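Local coordinates for protein intimin (Escherichia coli, PDB 1F00) that mediates adhesion of enteropathogenic bacteria, its C-terminal fragment of immunoglobulin-like and C-type lectin-like domains probably engaging the intimin receptor on the host cell, at residues 115-120 with 181-186; 139-144 with 162-167. All coordinates share one frame; numbering follows the deposited sequence.

In the fold
Following the chain from the N terminus, residues 115-120 come first and find their partner, 181-186, only after 60 intervening residues, so interaction 1 closes the larger loop. Interaction 2 lies wholly within that loop: 139-144 returns to 162-167 through a shorter excursion, and the two contacts do not cross. Interaction 2 joins strands 136-140 and 163-169 of an immunoglobulin-like domain. Interaction 1 lies where this domain meets the C-type lectin-like domain, pairing strand 118-120 with strand 184-190. The contacts, with centres about 16 Å apart, touch where Thr181 packs against Thr162. Strand 173-179 links them further, pairing with 163-169 and receiving Trp119 on Ile179.

Interaction 1: 115-120 with 181-186; sequences LPTVWL and TPNSLI
Strands 118-120 and 184-186 run parallel, their short axes 4.7 Å apart at closest approach, with Val118, Trp119 and Leu120 in register with Ser184, Leu185 and Ile186. In the backbone ladder Trp119 N donates to Ser184 O and Trp119 O accepts from Ile186 N. Just before it the register slips by one residue, with Asn183 N donating to Thr117 O at 2.8 Å in place of Ser184 N. The main side-chain contact is Pro182 against one face of the Trp119 indole. Pro182 CB sits 3.5 Å from the centroid of the five-membered ring, 12° off its normal, a CH-pi contact. Pro182 CG stands over the centre of the six-membered ring and CD lies over its CZ2-CH2 side, 3.5 Å from Trp119 CH2, so the pyrrolidine spans both rings. The indole is presented by a chi1 of -57°, which sets Trp119 CG beside its own backbone N. Its rotation is further fixed by Trp119 NE1, which donates to Pro116 O at 2.9 Å; the oxygen lies in the indole plane, although the N-H approach is bent to 131°. Near the ring plane, Leu185 CD1 packs at the edge and meets Trp119 CB at 4.0 Å. On the other side of the sheet Val118 CG1 and Ile186 CG1 touch at 4.3 Å, and helix 214-224 packs against Val118, Leu120 and Ile186. Strand 276-281 pairs antiparallel with the far side of 184-190, so that 118-120 forms one outer strand of this three-stranded mixed sheet. Backbone bonds fix the strand register while the indole is held separately, by a polar bond in its plane and proline over one face; this combination is consistent with a well-defined orientation of the lectin-like domain on its immunoglobulin-like neighbour.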
ATOM      1  N   LEU A 115       1.185   0.816 -11.524  1.00 18.57           N
ATOM      2  CA  LEU A 115       0.453   2.077 -11.459  1.00 17.35           C
ATOM      3  C   LEU A 115       0.623   2.808 -12.785  1.00 16.47           C
ATOM      4  O   LEU A 115       1.741   2.975 -13.261  1.00 18.62           O
ATOM      5  CB  LEU A 115       1.010   2.962 -10.338  1.00 15.34           C
ATOM      6  CG  LEU A 115       0.229   4.259 -10.134  1.00 16.75           C
ATOM      7  CD1 LEU A 115      -1.086   3.935  -9.430  1.00 19.54           C
ATOM      8  CD2 LEU A 115       1.039   5.236  -9.311  1.00 15.75           C
ATOM      9  N   PRO A 116      -0.481   3.264 -13.398  1.00 16.18           N
ATOM     10  CA  PRO A 116      -0.363   3.974 -14.676  1.00 16.94           C
ATOM     11  C   PRO A 116       0.525   5.213 -14.523  1.00 15.92           C
ATOM     12  O   PRO A 116       0.628   5.772 -13.428  1.00 14.56           O
ATOM     13  CB  PRO A 116      -1.811   4.344 -15.003  1.00 15.86           C
ATOM     14  CG  PRO A 116      -2.597   3.254 -14.345  1.00 14.24           C
ATOM     15  CD  PRO A 116      -1.895   3.106 -13.014  1.00 14.96           C
ATOM     16  N   THR A 117       1.170   5.625 -15.613  1.00 15.34           N
ATOM     17  CA  THR A 117       2.035   6.801 -15.597  1.00 17.16           C
ATOM     18  C   THR A 117       1.290   8.018 -16.135  1.00 16.42           C
ATOM     19  O   THR A 117       1.862   9.099 -16.281  1.00 16.70           O
ATOM     20  CB  THR A 117       3.297   6.583 -16.434  1.00 18.64           C
ATOM     21  OG1 THR A 117       2.928   6.250 -17.774  1.00 21.22           O
ATOM     22  CG2 THR A 117       4.137   5.461 -15.837  1.00 20.27           C
ATOM     23  N   VAL A 118       0.012   7.812 -16.453  1.00 15.93           N
ATOM     24  CA  VAL A 118      -0.878   8.874 -16.922  1.00 17.54           C
ATOM     25  C   VAL A 118      -2.024   8.808 -15.921  1.00 16.73           C
ATOM     26  O   VAL A 118      -2.689   7.778 -15.792  1.00 16.44           O
ATOM     27  CB  VAL A 118      -1.407   8.600 -18.345  1.00 20.15           C
ATOM     28  CG1 VAL A 118      -2.325   9.727 -18.787  1.00 18.52           C
ATOM     29  CG2 VAL A 118      -0.242   8.474 -19.306  1.00 23.63           C
ATOM     30  N   TRP A 119      -2.247   9.892 -15.190  1.00 16.53           N
ATOM     31  CA  TRP A 119      -3.281   9.874 -14.163  1.00 16.51           C
ATOM     32  C   TRP A 119      -4.514  10.712 -14.395  1.00 16.21           C
ATOM     33  O   TRP A 119      -4.422  11.918 -14.618  1.00 12.93           O
ATOM     34  CB  TRP A 119      -2.733  10.347 -12.815  1.00 16.65           C
ATOM     35  CG  TRP A 119      -1.567   9.627 -12.238  1.00 16.19           C
ATOM     36  CD1 TRP A 119      -0.990   8.474 -12.681  1.00 16.03           C
ATOM     37  CD2 TRP A 119      -0.838  10.023 -11.072  1.00 16.33           C
ATOM     38  NE1 TRP A 119       0.061   8.124 -11.859  1.00 15.01           N
ATOM     39  CE2 TRP A 119       0.175   9.062 -10.863  1.00 15.39           C
ATOM     40  CE3 TRP A 119      -0.946  11.100 -10.182  1.00 13.78           C
ATOM     41  CZ2 TRP A 119       1.080   9.146  -9.799  1.00 15.71           C
ATOM     42  CZ3 TRP A 119      -0.046  11.185  -9.122  1.00 14.94           C
ATOM     43  CH2 TRP A 119       0.955  10.211  -8.943  1.00 15.10           C
ATOM     44  N   LEU A 120      -5.673  10.073 -14.326  1.00 14.93           N
ATOM     45  CA  LEU A 120      -6.915  10.817 -14.407  1.00 15.45           C
ATOM     46  C   LEU A 120      -6.906  11.411 -12.994  1.00 13.50           C
ATOM     47  O   LEU A 120      -6.752  10.668 -12.021  1.00 13.19           O
ATOM     48  CB  LEU A 120      -8.102   9.861 -14.554  1.00 15.38           C
ATOM     49  CG  LEU A 120      -9.497  10.472 -14.409  1.00 17.87           C
ATOM     50  CD1 LEU A 120      -9.717  11.527 -15.488  1.00 15.16           C
ATOM     51  CD2 LEU A 120     -10.547   9.367 -14.524  1.00 17.24           C
ATOM     52  N   THR A 181       6.518   9.646 -10.047  1.00 17.48           N
ATOM     53  CA  THR A 181       5.966  10.860 -10.629  1.00 17.51           C
ATOM     54  C   THR A 181       5.383  10.511 -11.993  1.00 17.19           C
ATOM     55  O   THR A 181       6.045   9.889 -12.819  1.00 15.65           O
ATOM     56  CB  THR A 181       7.057  11.931 -10.803  1.00 20.84           C
ATOM     57  OG1 THR A 181       7.645  12.217  -9.528  1.00 21.16           O
ATOM     58  CG2 THR A 181       6.466  13.211 -11.377  1.00 21.64           C
ATOM     59  N   PRO A 182       4.127  10.900 -12.239  1.00 15.54           N
ATOM     60  CA  PRO A 182       3.459  10.617 -13.515  1.00 15.55           C
ATOM     61  C   PRO A 182       3.916  11.540 -14.631  1.00 15.43           C
ATOM     62  O   PRO A 182       4.394  12.643 -14.373  1.00 15.17           O
ATOM     63  CB  PRO A 182       1.989  10.818 -13.181  1.00 17.20           C
ATOM     64  CG  PRO A 182       2.037  11.951 -12.195  1.00 18.95           C
ATOM     65  CD  PRO A 182       3.205  11.558 -11.294  1.00 15.86           C
ATOM     66  N   ASN A 183       3.764  11.082 -15.868  1.00 16.55           N
ATOM     67  CA  ASN A 183       4.133  11.873 -17.032  1.00 17.25           C
ATOM     68  C   ASN A 183       3.069  12.932 -17.298  1.00 18.53           C
ATOM     69  O   ASN A 183       3.389  14.052 -17.692  1.00 18.27           O
ATOM     70  CB  ASN A 183       4.275  10.972 -18.262  1.00 19.25           C
ATOM     71  CG  ASN A 183       5.538  10.125 -18.226  1.00 21.67           C
ATOM     72  OD1 ASN A 183       5.501   8.920 -18.478  1.00 24.19           O
ATOM     73  ND2 ASN A 183       6.665  10.760 -17.923  1.00 21.83           N
ATOM     74  N   SER A 184       1.806  12.576 -17.069  1.00 16.13           N
ATOM     75  CA  SER A 184       0.691  13.498 -17.298  1.00 16.94           C
ATOM     76  C   SER A 184      -0.436  13.374 -16.277  1.00 16.19           C
ATOM     77  O   SER A 184      -0.679  12.297 -15.738  1.00 13.98           O
ATOM     78  CB  SER A 184       0.087  13.260 -18.686  1.00 18.13           C
ATOM     79  OG  SER A 184       1.023  13.548 -19.703  1.00 28.29           O
ATOM     80  N   LEU A 185      -1.126  14.489 -16.039  1.00 15.84           N
ATOM     81  CA  LEU A 185      -2.267  14.533 -15.130  1.00 15.35           C
ATOM     82  C   LEU A 185      -3.443  15.077 -15.947  1.00 14.81           C
ATOM     83  O   LEU A 185      -3.323  16.115 -16.597  1.00 15.26           O
ATOM     84  CB  LEU A 185      -1.993  15.463 -13.946  1.00 12.90           C
ATOM     85  CG  LEU A 185      -3.121  15.574 -12.918  1.00 12.00           C
ATOM     86  CD1 LEU A 185      -3.281  14.253 -12.177  1.00 12.88           C
ATOM     87  CD2 LEU A 185      -2.809  16.694 -11.928  1.00 14.77           C
ATOM     88  N   ILE A 186      -4.574  14.377 -15.896  1.00 14.27           N
ATOM     89  CA  ILE A 186      -5.770  14.749 -16.652  1.00 13.01           C
ATOM     90  C   ILE A 186      -6.780  15.425 -15.730  1.00 12.80           C
ATOM     91  O   ILE A 186      -7.260  14.819 -14.775  1.00 13.71           O
ATOM     92  CB  ILE A 186      -6.405  13.488 -17.295  1.00 15.19           C
ATOM     93  CG1 ILE A 186      -5.320  12.661 -17.997  1.00 12.39           C
ATOM     94  CG2 ILE A 186      -7.487  13.889 -18.277  1.00 11.25           C
ATOM     95  CD1 ILE A 186      -4.552  13.428 -19.070  1.00 13.17           C
TER

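Interaction 2: 139-144 with 162-167; sequences RSANPA and TTTISV
Arg139 and Ser166 form an antiparallel hydrogen-bonded pair in the immunoglobulin-like domain, joining edge strand 136-140 to the central strand 163-169 of a three-stranded sheet. Arg139 N donates to Ser166 O, and Ser166 N returns a bond to Arg139 O. With chi1 at 72°, Arg139 CG lies between its backbone N and carbonyl carbon; the chain then runs extended to NE, and the guanidinium lays one face over Ser166 CB, which stands 3.6 Å above the centre of that plane. A water bonded to Arg139 NH1 also gives a weak bond to Ser166 O. Ser140, in the following non-hydrogen-bonded pair, places CB 3.6 Å from Ile165 CD1, while Ser140 OG bonds to Ala146 O and accepts from Asn142 N in an ST turn. Ala141 N then donates to Thr164 O at 169°, and Ala141 CB touches the hydroxyl oxygens of Thr163 and Thr164. Beyond Ser140 the chain turns out of the strand, and Asn142 OD1 accepts from Ala144 N in an Asx turn, the donor lying above the amide carbonyl plane. Finally, a water bridges the segments, accepting from Asn142 ND2 at 3.2 Å and donating to Thr162 O at 2.7 Å.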
ATOM      1  N   ARG A 139      -1.217   4.726   5.240  1.00 15.01           N
ATOM      2  CA  ARG A 139      -0.928   6.148   5.329  1.00 12.63           C
ATOM      3  C   ARG A 139      -0.151   6.579   4.101  1.00 13.54           C
ATOM      4  O   ARG A 139       0.440   5.755   3.404  1.00 12.50           O
ATOM      5  CB  ARG A 139      -0.105   6.461   6.585  1.00 16.55           C
ATOM      6  CG  ARG A 139       1.354   5.985   6.540  1.00 17.04           C
ATOM      7  CD  ARG A 139       2.113   6.467   7.778  1.00 17.05           C
ATOM      8  NE  ARG A 139       3.562   6.276   7.687  1.00 16.76           N
ATOM      9  CZ  ARG A 139       4.202   5.147   7.983  1.00 17.07           C
ATOM     10  NH1 ARG A 139       3.528   4.078   8.393  1.00 14.67           N
ATOM     11  NH2 ARG A 139       5.529   5.098   7.897  1.00 14.98           N
ATOM     12  N   SER A 140      -0.170   7.877   3.835  1.00 13.06           N
ATOM     13  CA  SER A 140       0.554   8.440   2.706  1.00 14.96           C
ATOM     14  C   SER A 140       1.518   9.465   3.264  1.00 14.76           C
ATOM     15  O   SER A 140       1.149  10.251   4.131  1.00 15.95           O
ATOM     16  CB  SER A 140      -0.394   9.137   1.735  1.00 13.32           C
ATOM     17  OG  SER A 140       0.353   9.873   0.777  1.00 14.36           O
ATOM     18  N   ALA A 141       2.750   9.449   2.768  1.00 15.74           N
ATOM     19  CA  ALA A 141       3.757  10.399   3.219  1.00 17.87           C
ATOM     20  C   ALA A 141       3.388  11.819   2.774  1.00 17.88           C
ATOM     21  O   ALA A 141       3.834  12.802   3.365  1.00 18.08           O
ATOM     22  CB  ALA A 141       5.134  10.003   2.672  1.00 15.32           C
ATOM     23  N   ASN A 142       2.580  11.926   1.724  1.00 18.84           N
ATOM     24  CA  ASN A 142       2.158  13.233   1.226  1.00 19.41           C
ATOM     25  C   ASN A 142       0.773  13.165   0.585  1.00 17.03           C
ATOM     26  O   ASN A 142       0.653  12.960  -0.620  1.00 17.10           O
ATOM     27  CB  ASN A 142       3.160  13.769   0.200  1.00 18.10           C
ATOM     28  CG  ASN A 142       2.878  15.214  -0.184  1.00 21.91           C
ATOM     29  OD1 ASN A 142       1.820  15.759   0.139  1.00 21.52           O
ATOM     30  ND2 ASN A 142       3.823  15.840  -0.882  1.00 21.49           N
ATOM     31  N   PRO A 143      -0.287  13.338   1.388  1.00 17.77           N
ATOM     32  CA  PRO A 143      -1.677  13.299   0.921  1.00 18.28           C
ATOM     33  C   PRO A 143      -2.016  14.316  -0.170  1.00 17.86           C
ATOM     34  O   PRO A 143      -3.069  14.225  -0.790  1.00 19.46           O
ATOM     35  CB  PRO A 143      -2.476  13.539   2.202  1.00 18.13           C
ATOM     36  CG  PRO A 143      -1.609  12.924   3.249  1.00 18.29           C
ATOM     37  CD  PRO A 143      -0.240  13.429   2.859  1.00 19.11           C
ATOM     38  N   ALA A 144      -1.133  15.286  -0.397  1.00 18.47           N
ATOM     39  CA  ALA A 144      -1.372  16.294  -1.430  1.00 19.07           C
ATOM     40  C   ALA A 144      -1.151  15.663  -2.800  1.00 18.22           C
ATOM     41  O   ALA A 144      -1.799  16.030  -3.781  1.00 17.97           O
ATOM     42  CB  ALA A 144      -0.425  17.484  -1.246  1.00 18.35           C
ATOM     43  N   THR A 162       5.891  12.519  -6.473  1.00 17.60           N
ATOM     44  CA  THR A 162       6.242  11.200  -5.994  1.00 19.65           C
ATOM     45  C   THR A 162       6.134  11.168  -4.475  1.00 19.89           C
ATOM     46  O   THR A 162       6.546  12.101  -3.785  1.00 18.84           O
ATOM     47  CB  THR A 162       7.676  10.812  -6.431  1.00 19.45           C
ATOM     48  OG1 THR A 162       8.023   9.543  -5.870  1.00 20.31           O
ATOM     49  CG2 THR A 162       8.679  11.860  -5.974  1.00 19.36           C
ATOM     50  N   THR A 163       5.539  10.101  -3.958  1.00 18.62           N
ATOM     51  CA  THR A 163       5.395   9.954  -2.523  1.00 18.22           C
ATOM     52  C   THR A 163       5.359   8.462  -2.232  1.00 17.63           C
ATOM     53  O   THR A 163       5.532   7.642  -3.137  1.00 19.14           O
ATOM     54  CB  THR A 163       4.100  10.651  -2.012  1.00 16.71           C
ATOM     55  OG1 THR A 163       4.123  10.707  -0.579  1.00 17.46           O
ATOM     56  CG2 THR A 163       2.851   9.892  -2.471  1.00 18.29           C
ATOM     57  N   THR A 164       5.155   8.097  -0.977  1.00 16.73           N
ATOM     58  CA  THR A 164       5.116   6.690  -0.636  1.00 17.82           C
ATOM     59  C   THR A 164       3.861   6.354   0.157  1.00 17.35           C
ATOM     60  O   THR A 164       3.392   7.161   0.959  1.00 17.89           O
ATOM     61  CB  THR A 164       6.356   6.287   0.194  1.00 19.65           C
ATOM     62  OG1 THR A 164       6.481   7.163   1.322  1.00 20.88           O
ATOM     63  CG2 THR A 164       7.623   6.368  -0.653  1.00 17.98           C
ATOM     64  N   ILE A 165       3.307   5.175  -0.101  1.00 16.27           N
ATOM     65  CA  ILE A 165       2.134   4.707   0.633  1.00 16.11           C
ATOM     66  C   ILE A 165       2.677   3.591   1.501  1.00 16.19           C
ATOM     67  O   ILE A 165       3.353   2.688   1.002  1.00 17.74           O
ATOM     68  CB  ILE A 165       1.047   4.132  -0.299  1.00 14.82           C
ATOM     69  CG1 ILE A 165       0.596   5.199  -1.296  1.00 14.21           C
ATOM     70  CG2 ILE A 165      -0.142   3.623   0.531  1.00 14.61           C
ATOM     71  CD1 ILE A 165       0.089   6.478  -0.646  1.00 17.71           C
ATOM     72  N   SER A 166       2.404   3.666   2.800  1.00 16.58           N
ATOM     73  CA  SER A 166       2.884   2.664   3.735  1.00 16.73           C
ATOM     74  C   SER A 166       1.740   1.955   4.440  1.00 16.97           C
ATOM     75  O   SER A 166       0.697   2.544   4.701  1.00 14.51           O
ATOM     76  CB  SER A 166       3.786   3.314   4.793  1.00 14.37           C
ATOM     77  OG  SER A 166       4.953   3.875   4.218  1.00 15.29           O
ATOM     78  N   VAL A 167       1.937   0.679   4.727  1.00 17.80           N
ATOM     79  CA  VAL A 167       0.935  -0.083   5.453  1.00 18.10           C
ATOM     80  C   VAL A 167       1.644  -0.674   6.660  1.00 19.33           C
ATOM     81  O   VAL A 167       2.819  -1.052   6.579  1.00 17.64           O
ATOM     82  CB  VAL A 167       0.342  -1.241   4.609  1.00 18.17           C
ATOM     83  CG1 VAL A 167       1.432  -2.230   4.228  1.00 15.37           C
ATOM     84  CG2 VAL A 167      -0.756  -1.950   5.402  1.00 18.35           C
TER
HETATM   85  O   HOH W   1       0.807   3.351   8.094  1.00 15.52           O
HETATM   86  O   HOH W   2       6.182  13.830  -1.752  1.00 25.15           O